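Local coordinates for protein Non-reducing end alpha-L-arabinofuranosidase BoGH43B (Bacteroides ovatus, PDB 5JOZ) that removes terminal non-reducing alpha-L-arabinofuranosyl residues from xyloglucan side branches, converting S units to X units as part of xyloglucan breakdown, at residues S128-D133 with H179-G184; G134-L139 with G150-E155; D16-R21 with T79-D84; Y186-S191 with E202-S207. All coordinates share one frame; numbering follows the deposited sequence.

Contact 1 (S128-D133 with H179-G184); sequences SIEFID and HFYKIG
This contact is a seam between two blades of the five-bladed beta-propeller that forms the GH43 domain: Ser128, Glu130 and Ile132 on one innermost strand face His179, Phe180 and Lys182 on the next. The strands run almost parallel, at 14°, but are too far apart for backbone pairing, and side chains bridge the seam. At the end nearer the catalytic centre, Ser128 OG lies 2.8 Å from His179 ND1 in a hydrogen bond that meets the imidazole at its edge, in the ring plane. A serine suits this place because its short hydroxyl is just long enough to meet the ring nitrogen, and the bond limits rotation of the imidazole.

Farther along, the bend in Glu130 at chi2 (70°) folds its chain across the neighbouring backbone, with Glu130 CG 3.2 Å from Phe180 O. The carboxylate is shared: OE2 forms a salt bridge with Arg81 of another inner strand, while Glu130 OE1 accepts from a water at 3.0 Å. That water in turn accepts from Lys182 N, giving the Lys182 backbone amide a partner across the seam.

Ile132 supplies the apolar part. Its CG1 stands anti to the carbonyl carbon (chi1 -57°), which sends Ile132 CD1 across to Phe180 CE2 at 3.6 Å; the branched chain is broad enough to pack against both ring and lysine. At the outer end Tyr187 OH bonds weakly to both Asp133 and Lys182, whose opposite charges stop short of a salt bridge, and the same Ile132 CD1 touches Lys182 CB at 3.6 Å.

Contact 2 (G134-L139 with G150-E155); sequences GKMYFL and GVMDPE
Met136 holds CG anti to its own backbone nitrogen (chi1 176°) and runs on extended, whereas Met152 starts in the same sense but turns at chi3 (-105°); this brings Met136 CE to 3.6 Å from Met152 SD and swings the Met152 methyl toward Phe138. The two belong to the antiparallel hairpin of strands 135-141 and 146-152, the middle pair of a four-stranded propeller blade. Met152 CE packs 3.4 Å from Phe138 CD2, and Met152 SD lies oblique to the same ring, 5.5 Å from the Phe138 centroid, as a Met-aromatic contact. Unbranched, flexible methionines suit this face, since they can bend to the outline of the aromatic group, and Met136 SD also lies against Pro154 CA at 3.8 Å, beyond the end of the strand.

On the other face Tyr137 and Val151 form a non-hydrogen-bonded pair, their side chains lying alongside each other and pointing the same way. Val151 CG2 meets Tyr137 CE1 at 4.0 Å, and Val151 CG1 reaches Lys135 CB at 3.9 Å. With an alanine in place of Val151 both of these methyls go, which is likely to open a gap on that side of the tyrosine ring.

Gly150 suits its place because a CB would point to the face of Phe138 and Met152, about 4.3 Å from Phe138 O. Phe138 N donates to Gly150 O nearly straight (167°), while Gly150 N returns a more bent bond, 2.9 Å long, to Phe138 O.

Contact 3 (D16-R21 with T79-D84); sequences DPSICR and TLRYHD
The guanidinium of Arg81 turns an edge to the neighbouring strand, with Arg81 NH1 3.0 Å from Ile19 O, close to the plane but at too poor an angle for a hydrogen bond. One face is covered by Thr79, whose CG2 methyl sits over the centre of the group. Arg81 NH1 also bonds back to Leu80 O at 2.9 Å, with the carbonyl tilted out of the guanidinium plane. The long arginine chain, bent at chi2, is thus folded back along its own strand, and its charge is met by a salt bridge to Asp240 on another inner strand.

Ser18 makes the direct bond across the gap. Leu80 N donates to Ser18 OG at 2.9 Å and 166°, and Asp240 is hydrogen-bonded to the same hydroxyl, so a buried backbone amide and the Asp240 carboxylate are both served by one small side chain. Replacing this serine by alanine removes the hydroxyl, and the Leu80 amide would probably lose its acceptor and the Asp240 carboxylate one of its partners.

Both strands are the innermost of their blades in the five-bladed propeller, running almost parallel at 11° around the central axis. Asp16, probably the catalytic proton acceptor, lies just ahead of strand 18-21, and its carboxylate is hydrogen-bonded to Ser31.

Beyond Ser18 the chemistry turns apolar. Cys20 SG, set between the backbone N and the carbonyl carbon (chi1 76°), is directed at the other strand and touches Leu80 CG at 3.8 Å and Tyr82 CB at 4.2 Å; a compact sulfur fits between the two bulkier residues.

Contact 4 (Y186-S191 with E202-S207); sequences YYYIMS and EVIQRS
Backbone bonding comes first in this antiparallel hairpin: Tyr187 with Ser207, Ile189 with Gln205 and Ser191 with Val203 are hydrogen-bonded pairs, each joined in both directions. Among the straightest is Val203 N to Ser191 O, at 2.8 Å and 171°.

Aromatic contacts gather round Arg206. Its guanidinium lies flat on the Tyr186 ring, the planes only 1° apart and the centres separated by 3.8 Å, a stacked cation-pi contact. The chain is extended from CG to NE, and it runs between two tyrosines: Arg206 CD is 3.6 Å from Tyr186 CG, while Arg206 CB lies over a face of the Tyr188 ring, 3.9 Å from its centroid. Arginine suits the place because its methylenes can pack on rings while its end remains charged; NH1 continues to the carbonyl of Asp280.

Apolar packing follows on the same side of the sheet. Ile204 CD1 touches Tyr188 CD2 at 3.5 Å, and Ile204 CG1 lies 3.9 Å from Met190 CB.

A water handles polar groups on the opposite side, donating to Ile189 O at 2.7 Å, accepting from Gln205 NE2, which also bonds to Ser168 O, and hydrogen-bonding to Ser191 OG.

Within its propeller blade the hairpin occupies the middle: strand 186-193 pairs with the innermost strand 176-183, and strand 201-207 with the short outer strand 215-216, while Ile189 and Gln205 pack on Phe147 and Ala167 of the preceding blade.

Overall arrangement
All four contacts belong to the propeller domain, in two classes. Contacts 1 and 3 join innermost strands of successive blades: the strands run nearly parallel without backbone pairing, and polar side chains, a water in contact 1 and a smaller apolar patch bridge the gaps. Arg81 of contact 3 ties them together through Glu130 and Ile129 of contact 1. Contacts 2 and 4 lie within blades, as antiparallel hairpins with backbone bonds and larger apolar or aromatic surfaces. Each hairpin shares a sheet with one strand of contact 1, which therefore couples their blades; Leu139 also packs on Ile189. Contacts 2, 3 and 4 are mainly buried, whereas contact 1 reaches the surface at Asp133.

Contact 1 (S128-D133 with H179-G184)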
# COMPACT_ATOMS: atom_id res chain seq x y z
N SER A 128 -15.21 2.76 9.51
CA SER A 128 -14.35 3.03 10.66
C SER A 128 -15.01 2.53 11.92
O SER A 128 -16.24 2.50 11.99
CB SER A 128 -14.07 4.51 10.78
OG SER A 128 -13.10 4.75 11.79
N ILE A 129 -14.20 2.16 12.90
CA ILE A 129 -14.71 1.76 14.21
C ILE A 129 -14.04 2.56 15.30
O ILE A 129 -12.94 3.06 15.12
CB ILE A 129 -14.55 0.24 14.49
CG1 ILE A 129 -13.14 -0.27 14.15
CG2 ILE A 129 -15.57 -0.57 13.70
CD1 ILE A 129 -12.85 -1.66 14.68
N GLU A 130 -14.74 2.71 16.43
CA GLU A 130 -14.17 3.29 17.62
C GLU A 130 -14.83 2.69 18.86
O GLU A 130 -16.03 2.42 18.86
CB GLU A 130 -14.35 4.81 17.62
CG GLU A 130 -13.60 5.53 18.73
CD GLU A 130 -12.09 5.52 18.56
OE1 GLU A 130 -11.40 5.71 19.58
OE2 GLU A 130 -11.59 5.36 17.42
N PHE A 131 -14.03 2.52 19.91
CA PHE A 131 -14.50 2.01 21.19
C PHE A 131 -14.66 3.12 22.21
O PHE A 131 -13.67 3.67 22.68
CB PHE A 131 -13.52 0.96 21.70
CG PHE A 131 -13.53 -0.29 20.88
CD1 PHE A 131 -14.48 -1.27 21.12
CD2 PHE A 131 -12.60 -0.47 19.86
CE1 PHE A 131 -14.49 -2.44 20.36
CE2 PHE A 131 -12.61 -1.64 19.10
CZ PHE A 131 -13.56 -2.62 19.35
N ILE A 132 -15.91 3.43 22.55
CA ILE A 132 -16.24 4.50 23.50
C ILE A 132 -17.39 4.05 24.40
O ILE A 132 -18.39 3.55 23.90
CB ILE A 132 -16.72 5.79 22.77
CG1 ILE A 132 -15.69 6.32 21.77
CG2 ILE A 132 -17.06 6.89 23.79
CD1 ILE A 132 -16.27 7.24 20.69
N ASP A 133 -17.27 4.27 25.71
CA ASP A 133 -18.36 4.03 26.68
C ASP A 133 -18.81 2.55 26.65
O ASP A 133 -20.01 2.26 26.73
CB ASP A 133 -19.57 4.99 26.45
CG ASP A 133 -19.31 6.44 26.93
OD1 ASP A 133 -18.73 6.62 28.03
OD2 ASP A 133 -19.72 7.40 26.22
N HIS A 179 -13.67 9.24 10.65
CA HIS A 179 -13.34 8.60 11.92
C HIS A 179 -14.11 9.29 13.03
O HIS A 179 -14.38 10.49 12.95
CB HIS A 179 -11.85 8.66 12.22
CG HIS A 179 -11.02 7.94 11.22
ND1 HIS A 179 -11.18 6.60 10.95
CD2 HIS A 179 -10.04 8.38 10.39
CE1 HIS A 179 -10.32 6.24 10.01
NE2 HIS A 179 -9.62 7.30 9.65
N PHE A 180 -14.39 8.51 14.07
CA PHE A 180 -15.21 8.91 15.18
C PHE A 180 -14.31 8.99 16.42
O PHE A 180 -13.62 8.02 16.73
CB PHE A 180 -16.32 7.86 15.36
CG PHE A 180 -17.44 8.29 16.26
CD1 PHE A 180 -18.16 9.44 15.98
CD2 PHE A 180 -17.78 7.54 17.37
CE1 PHE A 180 -19.20 9.84 16.81
CE2 PHE A 180 -18.81 7.93 18.20
CZ PHE A 180 -19.52 9.09 17.92
N TYR A 181 -14.30 10.13 17.11
CA TYR A 181 -13.54 10.27 18.35
C TYR A 181 -14.38 10.94 19.44
O TYR A 181 -15.18 11.83 19.16
CB TYR A 181 -12.26 11.10 18.14
CG TYR A 181 -11.42 10.69 16.96
CD1 TYR A 181 -10.75 9.47 16.95
CD2 TYR A 181 -11.29 11.52 15.86
CE1 TYR A 181 -9.97 9.09 15.87
CE2 TYR A 181 -10.52 11.16 14.77
CZ TYR A 181 -9.86 9.94 14.78
OH TYR A 181 -9.08 9.59 13.70
N LYS A 182 -14.19 10.49 20.68
CA LYS A 182 -14.80 11.15 21.83
C LYS A 182 -13.66 11.82 22.53
O LYS A 182 -12.87 11.14 23.19
CB LYS A 182 -15.50 10.14 22.75
CG LYS A 182 -15.96 10.68 24.11
CD LYS A 182 -16.87 11.90 23.99
CE LYS A 182 -17.48 12.28 25.33
NZ LYS A 182 -18.26 11.17 25.93
N ILE A 183 -13.55 13.13 22.37
CA ILE A 183 -12.46 13.91 22.95
C ILE A 183 -13.07 15.01 23.79
O ILE A 183 -13.80 15.87 23.26
CB ILE A 183 -11.58 14.56 21.87
CG1 ILE A 183 -11.00 13.51 20.91
CG2 ILE A 183 -10.47 15.39 22.51
CD1 ILE A 183 -10.54 14.08 19.58
N GLY A 184 -12.77 15.02 25.09
CA GLY A 184 -13.32 16.01 26.00
C GLY A 184 -14.84 15.98 25.98
O GLY A 184 -15.42 14.90 26.00
O HOH W 1 -12.22 8.31 20.92

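Contact 2 (G134-L139 with G150-E155)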
# COMPACT_ATOMS: atom_id res chain seq x y z
N GLY A 134 -17.85 1.64 26.53
CA GLY A 134 -18.13 0.21 26.37
C GLY A 134 -18.93 -0.22 25.14
O GLY A 134 -19.54 -1.29 25.14
N LYS A 135 -18.93 0.61 24.09
CA LYS A 135 -19.63 0.32 22.83
C LYS A 135 -18.65 0.39 21.68
O LYS A 135 -17.68 1.15 21.71
CB LYS A 135 -20.72 1.35 22.57
CG LYS A 135 -21.77 1.46 23.66
CD LYS A 135 -22.88 2.40 23.26
CE LYS A 135 -23.98 2.47 24.31
NZ LYS A 135 -25.26 2.87 23.69
N MET A 136 -18.93 -0.41 20.65
CA MET A 136 -18.14 -0.44 19.43
C MET A 136 -18.93 0.28 18.33
O MET A 136 -19.84 -0.31 17.73
CB MET A 136 -17.85 -1.88 19.04
CG MET A 136 -17.10 -2.08 17.74
SD MET A 136 -16.77 -3.83 17.52
CE MET A 136 -16.46 -3.94 15.76
N TYR A 137 -18.57 1.55 18.09
CA TYR A 137 -19.23 2.37 17.06
C TYR A 137 -18.71 2.02 15.67
O TYR A 137 -17.54 1.73 15.49
CB TYR A 137 -19.02 3.87 17.33
CG TYR A 137 -19.86 4.38 18.46
CD1 TYR A 137 -21.14 4.89 18.22
CD2 TYR A 137 -19.39 4.38 19.77
CE1 TYR A 137 -21.92 5.35 19.27
CE2 TYR A 137 -20.17 4.86 20.82
CZ TYR A 137 -21.44 5.33 20.56
OH TYR A 137 -22.22 5.81 21.57
N PHE A 138 -19.62 2.06 14.69
CA PHE A 138 -19.31 1.83 13.27
C PHE A 138 -19.75 3.11 12.59
O PHE A 138 -20.91 3.48 12.68
CB PHE A 138 -20.09 0.62 12.72
CG PHE A 138 -19.94 0.40 11.22
CD1 PHE A 138 -20.69 1.14 10.30
CD2 PHE A 138 -19.09 -0.60 10.73
CE1 PHE A 138 -20.57 0.93 8.93
CE2 PHE A 138 -18.97 -0.82 9.36
CZ PHE A 138 -19.71 -0.06 8.45
N LEU A 139 -18.81 3.77 11.92
CA LEU A 139 -19.08 4.96 11.15
C LEU A 139 -18.64 4.68 9.71
O LEU A 139 -17.56 4.15 9.48
CB LEU A 139 -18.32 6.13 11.77
CG LEU A 139 -18.39 7.51 11.11
CD1 LEU A 139 -19.79 8.10 11.17
CD2 LEU A 139 -17.40 8.46 11.77
N GLY A 150 -23.62 3.62 13.78
CA GLY A 150 -24.31 2.46 14.36
C GLY A 150 -23.47 1.88 15.49
O GLY A 150 -22.35 2.33 15.73
N VAL A 151 -24.02 0.89 16.19
CA VAL A 151 -23.32 0.21 17.28
C VAL A 151 -23.33 -1.26 16.95
O VAL A 151 -24.28 -1.77 16.36
CB VAL A 151 -23.95 0.50 18.66
CG1 VAL A 151 -23.11 -0.11 19.79
CG2 VAL A 151 -24.08 2.00 18.87
N MET A 152 -22.26 -1.94 17.34
CA MET A 152 -21.93 -3.25 16.84
C MET A 152 -21.48 -4.13 18.02
O MET A 152 -20.83 -3.64 18.94
CB MET A 152 -20.80 -3.09 15.81
CG MET A 152 -20.63 -4.22 14.80
SD MET A 152 -19.37 -3.81 13.58
CE MET A 152 -20.37 -3.42 12.15
N ASP A 153 -21.88 -5.39 17.98
CA ASP A 153 -21.43 -6.39 18.96
C ASP A 153 -20.05 -6.88 18.53
O ASP A 153 -19.91 -7.42 17.42
CB ASP A 153 -22.43 -7.56 19.01
CG ASP A 153 -21.93 -8.73 19.85
OD1 ASP A 153 -21.65 -8.57 21.06
OD2 ASP A 153 -21.83 -9.84 19.29
N PRO A 154 -19.02 -6.70 19.39
CA PRO A 154 -17.66 -7.16 19.05
C PRO A 154 -17.53 -8.63 18.64
O PRO A 154 -16.75 -8.95 17.76
CB PRO A 154 -16.87 -6.91 20.34
CG PRO A 154 -17.60 -5.82 21.04
CD PRO A 154 -19.05 -5.99 20.69
N GLU A 155 -18.31 -9.50 19.28
CA GLU A 155 -18.19 -10.96 19.11
C GLU A 155 -18.72 -11.41 17.74
O GLU A 155 -18.08 -12.21 17.07
CB GLU A 155 -18.96 -11.69 20.22
CG GLU A 155 -18.55 -11.36 21.66
CD GLU A 155 -17.44 -12.24 22.24
OE1 GLU A 155 -17.11 -13.28 21.63
OE2 GLU A 155 -16.91 -11.88 23.32

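Contact 3 (D16-R21 with T79-D84)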
# COMPACT_ATOMS: atom_id res chain seq x y z
N ASP A 16 -4.00 5.37 2.84
CA ASP A 16 -5.13 5.24 3.77
C ASP A 16 -4.67 4.79 5.17
O ASP A 16 -5.21 3.82 5.71
CB ASP A 16 -6.18 4.27 3.21
CG ASP A 16 -6.72 4.69 1.86
OD1 ASP A 16 -7.14 5.86 1.74
OD2 ASP A 16 -6.78 3.85 0.94
N PRO A 17 -3.67 5.49 5.74
CA PRO A 17 -3.08 5.01 6.98
C PRO A 17 -4.08 5.06 8.13
O PRO A 17 -4.77 6.08 8.27
CB PRO A 17 -1.93 5.99 7.22
CG PRO A 17 -2.34 7.24 6.55
CD PRO A 17 -3.08 6.78 5.33
N SER A 18 -4.15 3.98 8.91
CA SER A 18 -4.90 4.00 10.18
C SER A 18 -4.00 3.56 11.33
O SER A 18 -3.31 2.56 11.22
CB SER A 18 -6.13 3.12 10.09
OG SER A 18 -6.85 3.17 11.30
N ILE A 19 -4.06 4.30 12.44
CA ILE A 19 -3.12 4.12 13.56
C ILE A 19 -3.83 3.83 14.88
O ILE A 19 -4.96 4.26 15.07
CB ILE A 19 -2.24 5.38 13.76
CG1 ILE A 19 -1.04 5.09 14.66
CG2 ILE A 19 -3.04 6.57 14.31
CD1 ILE A 19 0.11 6.05 14.44
N CYS A 20 -3.17 3.11 15.78
CA CYS A 20 -3.59 3.04 17.18
C CYS A 20 -2.39 2.89 18.08
O CYS A 20 -1.38 2.30 17.70
CB CYS A 20 -4.60 1.91 17.42
SG CYS A 20 -3.90 0.25 17.47
N ARG A 21 -2.52 3.44 19.28
CA ARG A 21 -1.51 3.35 20.32
C ARG A 21 -2.01 2.41 21.40
O ARG A 21 -3.12 2.56 21.90
CB ARG A 21 -1.23 4.73 20.92
CG ARG A 21 -0.06 4.74 21.88
CD ARG A 21 0.12 6.11 22.51
NE ARG A 21 -1.02 6.48 23.34
CZ ARG A 21 -1.29 5.98 24.54
NH1 ARG A 21 -2.37 6.40 25.19
NH2 ARG A 21 -0.51 5.06 25.10
N THR A 79 -9.41 0.45 8.84
CA THR A 79 -9.26 1.14 10.11
C THR A 79 -8.76 0.11 11.15
O THR A 79 -9.25 -1.02 11.16
CB THR A 79 -10.58 1.84 10.51
OG1 THR A 79 -10.89 2.84 9.53
CG2 THR A 79 -10.48 2.49 11.87
N LEU A 80 -7.79 0.51 11.98
CA LEU A 80 -7.16 -0.35 13.00
C LEU A 80 -7.45 0.20 14.39
O LEU A 80 -7.16 1.36 14.68
CB LEU A 80 -5.64 -0.39 12.79
CG LEU A 80 -4.69 -0.90 13.89
CD1 LEU A 80 -4.92 -2.36 14.22
CD2 LEU A 80 -3.25 -0.73 13.45
N ARG A 81 -8.01 -0.63 15.27
CA ARG A 81 -8.27 -0.22 16.65
C ARG A 81 -7.93 -1.35 17.62
O ARG A 81 -7.70 -2.48 17.21
CB ARG A 81 -9.72 0.21 16.82
CG ARG A 81 -10.17 1.35 15.92
CD ARG A 81 -9.54 2.68 16.32
NE ARG A 81 -9.96 3.80 15.45
CZ ARG A 81 -9.19 4.48 14.60
NH1 ARG A 81 -7.90 4.20 14.43
NH2 ARG A 81 -9.71 5.49 13.90
N TYR A 82 -7.89 -1.00 18.90
CA TYR A 82 -7.54 -1.92 19.98
C TYR A 82 -8.48 -1.73 21.18
O TYR A 82 -8.69 -0.59 21.62
CB TYR A 82 -6.10 -1.67 20.42
CG TYR A 82 -5.65 -2.51 21.60
CD1 TYR A 82 -5.15 -3.80 21.41
CD2 TYR A 82 -5.72 -2.01 22.91
CE1 TYR A 82 -4.73 -4.57 22.48
CE2 TYR A 82 -5.30 -2.78 23.99
CZ TYR A 82 -4.80 -4.05 23.77
OH TYR A 82 -4.38 -4.82 24.83
N HIS A 83 -9.02 -2.83 21.70
CA HIS A 83 -9.87 -2.82 22.89
C HIS A 83 -9.79 -4.13 23.69
O HIS A 83 -10.02 -5.21 23.14
CB HIS A 83 -11.33 -2.55 22.50
CG HIS A 83 -12.26 -2.42 23.67
ND1 HIS A 83 -12.13 -1.42 24.61
CD2 HIS A 83 -13.34 -3.15 24.04
CE1 HIS A 83 -13.09 -1.54 25.51
NE2 HIS A 83 -13.83 -2.59 25.19
N ASP A 84 -9.46 -4.00 24.97
CA ASP A 84 -9.42 -5.13 25.92
C ASP A 84 -8.69 -6.36 25.39
O ASP A 84 -9.29 -7.42 25.15
CB ASP A 84 -10.84 -5.48 26.39
CG ASP A 84 -11.32 -4.62 27.54
OD1 ASP A 84 -11.06 -3.39 27.53
OD2 ASP A 84 -11.95 -5.18 28.46

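Contact 4 (Y186-S191 with E202-S207)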
# COMPACT_ATOMS: atom_id res chain seq x y z
N TYR A 186 -16.96 16.60 23.53
CA TYR A 186 -17.62 16.38 22.23
C TYR A 186 -17.26 15.08 21.52
O TYR A 186 -16.20 14.51 21.73
CB TYR A 186 -17.30 17.54 21.30
CG TYR A 186 -17.56 18.90 21.88
CD1 TYR A 186 -18.84 19.48 21.83
CD2 TYR A 186 -16.53 19.62 22.48
CE1 TYR A 186 -19.08 20.75 22.38
CE2 TYR A 186 -16.75 20.88 23.02
CZ TYR A 186 -18.02 21.44 22.97
OH TYR A 186 -18.20 22.69 23.52
N TYR A 187 -18.19 14.61 20.69
CA TYR A 187 -17.94 13.54 19.73
C TYR A 187 -17.56 14.22 18.43
O TYR A 187 -18.25 15.15 18.01
CB TYR A 187 -19.18 12.67 19.52
CG TYR A 187 -19.57 11.90 20.75
CD1 TYR A 187 -20.43 12.44 21.71
CD2 TYR A 187 -19.07 10.62 20.97
CE1 TYR A 187 -20.78 11.73 22.84
CE2 TYR A 187 -19.42 9.90 22.09
CZ TYR A 187 -20.28 10.46 23.02
OH TYR A 187 -20.60 9.74 24.14
N TYR A 188 -16.48 13.76 17.80
CA TYR A 188 -15.95 14.37 16.58
C TYR A 188 -16.00 13.38 15.44
O TYR A 188 -15.64 12.22 15.61
CB TYR A 188 -14.49 14.79 16.75
CG TYR A 188 -14.25 15.96 17.66
CD1 TYR A 188 -14.15 15.78 19.03
CD2 TYR A 188 -14.07 17.24 17.14
CE1 TYR A 188 -13.90 16.85 19.87
CE2 TYR A 188 -13.82 18.31 17.98
CZ TYR A 188 -13.74 18.11 19.34
OH TYR A 188 -13.50 19.16 20.18
N ILE A 189 -16.40 13.87 14.27
CA ILE A 189 -16.31 13.15 13.01
C ILE A 189 -15.31 13.93 12.17
O ILE A 189 -15.58 15.06 11.77
CB ILE A 189 -17.67 13.06 12.29
CG1 ILE A 189 -18.60 12.12 13.06
CG2 ILE A 189 -17.49 12.55 10.85
CD1 ILE A 189 -20.03 12.11 12.56
N MET A 190 -14.15 13.31 11.92
CA MET A 190 -13.11 13.89 11.08
C MET A 190 -13.14 13.10 9.79
O MET A 190 -13.25 11.88 9.80
CB MET A 190 -11.75 13.75 11.78
CG MET A 190 -10.61 14.52 11.11
SD MET A 190 -9.00 14.24 11.89
CE MET A 190 -8.70 12.52 11.46
N SER A 191 -13.05 13.78 8.66
CA SER A 191 -13.24 13.12 7.37
C SER A 191 -12.45 13.82 6.27
O SER A 191 -11.88 14.89 6.47
CB SER A 191 -14.73 13.11 7.03
OG SER A 191 -15.24 14.43 6.98
N GLU A 202 -8.55 17.42 4.83
CA GLU A 202 -9.22 16.81 5.97
C GLU A 202 -10.05 17.88 6.64
O GLU A 202 -9.59 19.01 6.79
CB GLU A 202 -8.23 16.24 6.97
CG GLU A 202 -8.84 15.27 7.97
CD GLU A 202 -9.18 13.90 7.41
OE1 GLU A 202 -8.77 13.57 6.28
OE2 GLU A 202 -9.84 13.13 8.12
N VAL A 203 -11.28 17.53 7.03
CA VAL A 203 -12.20 18.46 7.71
C VAL A 203 -12.77 17.80 8.95
O VAL A 203 -12.71 16.58 9.10
CB VAL A 203 -13.34 18.95 6.77
CG1 VAL A 203 -12.77 19.59 5.51
CG2 VAL A 203 -14.33 17.83 6.41
N ILE A 204 -13.31 18.59 9.87
CA ILE A 204 -13.87 18.05 11.12
C ILE A 204 -15.16 18.76 11.55
O ILE A 204 -15.42 19.89 11.15
CB ILE A 204 -12.79 18.02 12.23
CG1 ILE A 204 -13.18 17.06 13.36
CG2 ILE A 204 -12.48 19.42 12.73
CD1 ILE A 204 -12.05 16.75 14.32
N GLN A 205 -15.97 18.04 12.32
CA GLN A 205 -17.20 18.57 12.92
C GLN A 205 -17.45 17.85 14.24
O GLN A 205 -16.88 16.77 14.48
CB GLN A 205 -18.38 18.38 11.97
CG GLN A 205 -18.57 16.95 11.47
CD GLN A 205 -19.62 16.84 10.38
OE1 GLN A 205 -20.76 17.25 10.57
NE2 GLN A 205 -19.24 16.29 9.24
N ARG A 206 -18.30 18.43 15.09
CA ARG A 206 -18.53 17.86 16.42
C ARG A 206 -19.96 18.05 16.94
O ARG A 206 -20.72 18.88 16.45
CB ARG A 206 -17.52 18.43 17.42
CG ARG A 206 -17.93 19.74 18.08
CD ARG A 206 -16.75 20.41 18.77
NE ARG A 206 -17.09 21.73 19.28
CZ ARG A 206 -16.24 22.56 19.89
NH1 ARG A 206 -14.95 22.24 20.07
NH2 ARG A 206 -16.68 23.74 20.31
N SER A 207 -20.29 17.25 17.95
CA SER A 207 -21.59 17.30 18.60
C SER A 207 -21.47 16.94 20.08
O SER A 207 -20.54 16.25 20.47
CB SER A 207 -22.53 16.34 17.88
OG SER A 207 -23.75 16.18 18.58
O HOH W 2 -16.28 15.51 9.16